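Local coordinates for serine proteinase inhibitor 1 (Myxoma virus, PDB 6BJ5), which inhibits serine proteases as a poxviral serpin and is important in virulence, at residues 155-167 with 175-187. Numbering follows the deposited sequence.
Sequences RHVFDPSFTTDQP and YKVRMMNKIDTLK
Residues 164-167 and 175-185 belong to the serpin's antiparallel beta hairpin of strands 164-170 and 173-185; between the segments T164 with M179 and Q166 with V177 are the hydrogen-bonded pairs. The evidence is reciprocal: T164 N reaches M179 O and M179 N reaches T164 O, both at 2.9 Å, and V177 N meets Q166 O nearly straight at 170°. Strand 243-258 flanks 175-185 on its other edge, where R178 and M180 share backbone hydrogen bonds with K250 and M248. On one face of the hairpin D165 lies between two cations. Its OD1 forms a salt bridge to R178 NH1 whose hydrogen bond is weak and bent, too short for its length to carry weight, with carboxylate and guanidinium planes 83° apart; its OD2 makes a long salt bridge to K176 NZ. On the other face the M179 methyl CE packs on Q166 CB.

Beyond the paired strands the chain 156-163 arches over the second strand, where F158 is sandwiched. K182 CD sits 3.7 Å from the F158 ring centroid, above its centre, while M180 lies over the opposite face, its SD as a Met-aromatic contact and its CE as a CH-pi contact set toward the rim. K182 leaves its backbone with CG between N and the carbonyl carbon (chi1 84°) and then runs extended across the ring, bringing NZ to H156 O at 2.7 Å. That ammonium also bridges D184 OD2 through the anti lone pair. H156 ND1 meets D184 OD1 at 3.1 Å, in the imidazole plane but above the carboxylate plane. A water accepts from N181 N and donates to D159 O and T163 OG1, the latter also hydrogen-bonded to E303 OE2, tying the arch to the strand. With K182 and H156 both supplying donors, D184 probably stays ionised, and D184 OD1 and K182 NZ hold H156 by hydrogen bonds beyond the last pairing between these two segments.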
loop_
_atom_site.group_PDB
_atom_site.type_symbol
_atom_site.label_atom_id
_atom_site.label_comp_id
_atom_site.label_asym_id
_atom_site.label_seq_id
_atom_site.Cartn_x
_atom_site.Cartn_y
_atom_site.Cartn_z
ATOM N N ARG A 155 17.939 -10.600 1.325
ATOM C CA ARG A 155 19.260 -10.897 0.788
ATOM C C ARG A 155 20.046 -11.766 1.781
ATOM O O ARG A 155 20.617 -12.801 1.412
ATOM C CB ARG A 155 20.004 -9.599 0.455
ATOM C CG ARG A 155 21.329 -9.870 -0.245
ATOM C CD ARG A 155 22.255 -8.665 -0.289
ATOM N NE ARG A 155 23.553 -9.061 -0.839
ATOM C CZ ARG A 155 24.642 -8.300 -0.846
ATOM N NH1 ARG A 155 24.613 -7.082 -0.320
ATOM N NH2 ARG A 155 25.768 -8.772 -1.365
ATOM N N HIS A 156 20.018 -11.402 3.062
ATOM C CA HIS A 156 20.598 -12.199 4.145
ATOM C C HIS A 156 19.489 -12.505 5.137
ATOM O O HIS A 156 19.070 -11.618 5.893
ATOM C CB HIS A 156 21.734 -11.447 4.824
ATOM C CG HIS A 156 22.897 -11.199 3.923
ATOM N ND1 HIS A 156 23.731 -10.111 4.068
ATOM C CD2 HIS A 156 23.390 -11.923 2.889
ATOM C CE1 HIS A 156 24.663 -10.148 3.130
ATOM N NE2 HIS A 156 24.484 -11.241 2.409
ATOM N N VAL A 157 19.019 -13.758 5.124
ATOM C CA VAL A 157 17.892 -14.160 5.960
ATOM C C VAL A 157 18.302 -14.176 7.425
ATOM O O VAL A 157 19.482 -14.242 7.771
ATOM C CB VAL A 157 17.387 -15.545 5.542
ATOM C CG1 VAL A 157 17.056 -15.574 4.055
ATOM C CG2 VAL A 157 18.417 -16.622 5.974
ATOM N N PHE A 158 17.298 -14.125 8.300
ATOM C CA PHE A 158 17.499 -14.373 9.720
ATOM C C PHE A 158 17.468 -15.881 9.982
ATOM O O PHE A 158 16.914 -16.665 9.207
ATOM C CB PHE A 158 16.418 -13.699 10.568
ATOM C CG PHE A 158 16.415 -12.181 10.535
ATOM C CD1 PHE A 158 16.819 -11.453 11.658
ATOM C CD2 PHE A 158 15.897 -11.481 9.426
ATOM C CE1 PHE A 158 16.769 -10.059 11.668
ATOM C CE2 PHE A 158 15.848 -10.082 9.415
ATOM C CZ PHE A 158 16.276 -9.369 10.537
ATOM N N ASP A 159 18.064 -16.283 11.097
ATOM C CA ASP A 159 18.021 -17.670 11.514
ATOM C C ASP A 159 16.869 -17.860 12.483
ATOM O O ASP A 159 16.875 -17.251 13.560
ATOM C CB ASP A 159 19.323 -18.070 12.168
ATOM C CG ASP A 159 19.373 -19.544 12.509
ATOM O OD1 ASP A 159 18.311 -20.204 12.645
ATOM O OD2 ASP A 159 20.501 -20.039 12.675
ATOM N N PRO A 160 15.877 -18.674 12.151
ATOM C CA PRO A 160 14.729 -18.827 13.052
ATOM C C PRO A 160 15.108 -19.345 14.425
ATOM O O PRO A 160 14.465 -18.961 15.414
ATOM C CB PRO A 160 13.841 -19.834 12.310
ATOM C CG PRO A 160 14.315 -19.828 10.911
ATOM C CD PRO A 160 15.770 -19.529 10.963
ATOM N N SER A 161 16.158 -20.178 14.521
ATOM C CA SER A 161 16.534 -20.765 15.806
ATOM C C SER A 161 17.041 -19.733 16.808
ATOM O O SER A 161 17.061 -20.027 18.003
ATOM C CB SER A 161 17.591 -21.853 15.608
ATOM O OG SER A 161 18.774 -21.275 15.063
ATOM N N PHE A 162 17.409 -18.530 16.365
ATOM C CA PHE A 162 17.815 -17.468 17.273
ATOM C C PHE A 162 16.706 -16.449 17.508
ATOM O O PHE A 162 16.905 -15.471 18.244
ATOM C CB PHE A 162 19.082 -16.770 16.742
ATOM C CG PHE A 162 20.339 -17.599 16.899
ATOM C CD1 PHE A 162 21.038 -17.600 18.079
ATOM C CD2 PHE A 162 20.798 -18.392 15.862
ATOM C CE1 PHE A 162 22.170 -18.378 18.227
ATOM C CE2 PHE A 162 21.937 -19.171 16.010
ATOM C CZ PHE A 162 22.616 -19.158 17.182
ATOM N N THR A 163 15.534 -16.672 16.926
ATOM C CA THR A 163 14.376 -15.841 17.212
ATOM C C THR A 163 13.843 -16.173 18.608
ATOM O O THR A 163 13.685 -17.346 18.960
ATOM C CB THR A 163 13.307 -16.085 16.145
ATOM O OG1 THR A 163 13.847 -15.808 14.840
ATOM C CG2 THR A 163 12.102 -15.215 16.395
ATOM N N THR A 164 13.588 -15.152 19.420
ATOM C CA THR A 164 13.179 -15.390 20.793
ATOM C C THR A 164 12.008 -14.489 21.159
ATOM O O THR A 164 11.805 -13.429 20.567
ATOM C CB THR A 164 14.310 -15.110 21.778
ATOM O OG1 THR A 164 14.481 -13.686 21.894
ATOM C CG2 THR A 164 15.616 -15.751 21.286
ATOM N N ASP A 165 11.249 -14.917 22.160
ATOM C CA ASP A 165 10.218 -14.061 22.730
ATOM C C ASP A 165 10.885 -12.892 23.438
ATOM O O ASP A 165 11.766 -13.094 24.272
ATOM C CB ASP A 165 9.350 -14.840 23.725
ATOM C CG ASP A 165 8.534 -15.937 23.059
ATOM O OD1 ASP A 165 8.376 -15.905 21.818
ATOM O OD2 ASP A 165 8.043 -16.831 23.781
ATOM N N GLN A 166 10.472 -11.671 23.116
ATOM C CA GLN A 166 11.049 -10.484 23.722
ATOM C C GLN A 166 9.920 -9.460 23.956
ATOM O O GLN A 166 8.858 -9.579 23.366
ATOM C CB GLN A 166 12.151 -9.857 22.856
ATOM C CG GLN A 166 13.371 -10.747 22.619
ATOM C CD GLN A 166 14.282 -10.864 23.830
ATOM O OE1 GLN A 166 14.405 -9.935 24.622
ATOM N NE2 GLN A 166 14.901 -12.024 23.991
ATOM N N PRO A 167 10.146 -8.533 24.888
ATOM C CA PRO A 167 9.120 -7.492 25.123
ATOM C C PRO A 167 9.096 -6.405 24.040
ATOM O O PRO A 167 10.105 -6.098 23.393
ATOM C CB PRO A 167 9.531 -6.908 26.491
ATOM C CG PRO A 167 10.986 -7.180 26.609
ATOM C CD PRO A 167 11.217 -8.503 25.898
ATOM N N TYR A 175 4.123 -6.012 25.332
ATOM C CA TYR A 175 3.666 -7.195 24.618
ATOM C C TYR A 175 4.820 -8.166 24.502
ATOM O O TYR A 175 5.983 -7.794 24.651
ATOM C CB TYR A 175 3.141 -6.869 23.204
ATOM C CG TYR A 175 1.975 -5.919 23.199
ATOM C CD1 TYR A 175 0.664 -6.383 23.102
ATOM C CD2 TYR A 175 2.181 -4.549 23.287
ATOM C CE1 TYR A 175 -0.403 -5.498 23.096
ATOM C CE2 TYR A 175 1.115 -3.659 23.283
ATOM C CZ TYR A 175 -0.165 -4.135 23.188
ATOM O OH TYR A 175 -1.208 -3.236 23.176
ATOM N N LYS A 176 4.487 -9.408 24.190
ATOM C CA LYS A 176 5.492 -10.431 23.966
ATOM C C LYS A 176 5.446 -10.728 22.485
ATOM O O LYS A 176 4.419 -11.190 21.969
ATOM C CB LYS A 176 5.218 -11.703 24.764
ATOM C CG LYS A 176 6.171 -12.807 24.417
ATOM C CD LYS A 176 5.864 -14.083 25.159
ATOM C CE LYS A 176 4.733 -14.806 24.474
ATOM N NZ LYS A 176 4.497 -16.145 25.074
ATOM N N VAL A 177 6.529 -10.412 21.791
ATOM C CA VAL A 177 6.536 -10.614 20.359
ATOM C C VAL A 177 7.642 -11.603 20.052
ATOM O O VAL A 177 8.568 -11.827 20.836
ATOM C CB VAL A 177 6.731 -9.323 19.549
ATOM C CG1 VAL A 177 5.684 -8.279 19.938
ATOM C CG2 VAL A 177 8.114 -8.824 19.726
ATOM N N ARG A 178 7.514 -12.187 18.881
ATOM C CA ARG A 178 8.456 -13.125 18.313
ATOM C C ARG A 178 9.536 -12.291 17.634
ATOM O O ARG A 178 9.343 -11.790 16.522
ATOM C CB ARG A 178 7.671 -13.966 17.319
ATOM C CG ARG A 178 8.123 -15.312 17.033
ATOM C CD ARG A 178 7.930 -16.240 18.170
ATOM N NE ARG A 178 8.965 -17.228 17.975
ATOM C CZ ARG A 178 9.877 -17.526 18.878
ATOM N NH1 ARG A 178 9.847 -16.926 20.067
ATOM N NH2 ARG A 178 10.807 -18.420 18.579
ATOM N N MET A 179 10.650 -12.094 18.326
ATOM C CA MET A 179 11.693 -11.236 17.794
ATOM C C MET A 179 12.870 -11.910 17.113
ATOM O O MET A 179 13.537 -12.777 17.676
ATOM C CB MET A 179 12.211 -10.301 18.894
ATOM C CG MET A 179 13.313 -9.358 18.440
ATOM S SD MET A 179 13.892 -8.276 19.760
ATOM C CE MET A 179 12.382 -7.405 20.172
ATOM N N MET A 180 13.109 -11.470 15.885
ATOM C CA MET A 180 14.224 -11.942 15.082
ATOM C C MET A 180 15.496 -11.177 15.439
ATOM O O MET A 180 15.451 -10.068 15.981
ATOM C CB MET A 180 13.896 -11.779 13.595
ATOM C CG MET A 180 12.565 -12.378 13.197
ATOM S SD MET A 180 12.290 -12.263 11.417
ATOM C CE MET A 180 12.150 -10.485 11.116
ATOM N N ASN A 181 16.646 -11.792 15.148
ATOM C CA ASN A 181 17.918 -11.222 15.573
ATOM C C ASN A 181 19.016 -11.690 14.630
ATOM O O ASN A 181 19.157 -12.896 14.393
ATOM C CB ASN A 181 18.239 -11.637 17.012
ATOM C CG ASN A 181 19.549 -11.042 17.535
ATOM O OD1 ASN A 181 20.252 -10.303 16.843
ATOM N ND2 ASN A 181 19.879 -11.383 18.771
ATOM N N LYS A 182 19.775 -10.743 14.078
ATOM C CA LYS A 182 20.893 -11.107 13.209
ATOM C C LYS A 182 21.960 -10.014 13.208
ATOM O O LYS A 182 21.719 -8.858 13.596
ATOM C CB LYS A 182 20.434 -11.376 11.768
ATOM C CG LYS A 182 20.317 -10.084 10.910
ATOM C CD LYS A 182 19.885 -10.417 9.497
ATOM C CE LYS A 182 19.268 -9.238 8.799
ATOM N NZ LYS A 182 19.443 -9.398 7.320
ATOM N N ILE A 183 23.149 -10.397 12.741
ATOM C CA ILE A 183 24.220 -9.454 12.441
ATOM C C ILE A 183 24.363 -9.372 10.933
ATOM O O ILE A 183 24.308 -10.396 10.235
ATOM C CB ILE A 183 25.553 -9.845 13.104
ATOM C CG1 ILE A 183 25.485 -9.580 14.612
ATOM C CG2 ILE A 183 26.699 -9.089 12.462
ATOM C CD1 ILE A 183 26.596 -10.242 15.399
ATOM N N ASP A 184 24.474 -8.148 10.428
ATOM C CA ASP A 184 24.498 -7.921 8.992
ATOM C C ASP A 184 25.061 -6.522 8.785
ATOM O O ASP A 184 24.972 -5.667 9.676
ATOM C CB ASP A 184 23.082 -8.077 8.400
ATOM C CG ASP A 184 23.062 -8.200 6.887
ATOM O OD1 ASP A 184 24.107 -7.964 6.253
ATOM O OD2 ASP A 184 21.986 -8.543 6.340
ATOM N N THR A 185 25.664 -6.308 7.613
ATOM C CA THR A 185 26.126 -4.991 7.170
ATOM C C THR A 185 25.146 -4.396 6.171
ATOM O O THR A 185 24.886 -4.984 5.108
ATOM C CB THR A 185 27.558 -5.008 6.623
ATOM O OG1 THR A 185 28.392 -5.873 7.409
ATOM C CG2 THR A 185 28.133 -3.606 6.436
ATOM N N LEU A 186 24.635 -3.214 6.533
ATOM C CA LEU A 186 23.469 -2.562 5.971
ATOM C C LEU A 186 23.663 -1.053 6.050
ATOM O O LEU A 186 24.348 -0.556 6.947
ATOM C CB LEU A 186 22.226 -2.906 6.786
ATOM C CG LEU A 186 21.940 -4.345 7.177
ATOM C CD1 LEU A 186 20.861 -4.336 8.272
ATOM C CD2 LEU A 186 21.544 -5.203 5.963
ATOM N N LYS A 187 22.981 -0.321 5.173
ATOM C CA LYS A 187 22.989 1.135 5.273
ATOM C C LYS A 187 22.114 1.575 6.449
ATOM O O LYS A 187 21.033 1.020 6.669
ATOM C CB LYS A 187 22.522 1.764 3.947
ATOM C CG LYS A 187 23.428 1.403 2.750
ATOM C CD LYS A 187 23.034 2.080 1.438
ATOM C CE LYS A 187 23.492 1.252 0.232
ATOM N NZ LYS A 187 22.942 1.763 -1.051
HETATM O O HOH W 1 16.273 -14.391 14.287
#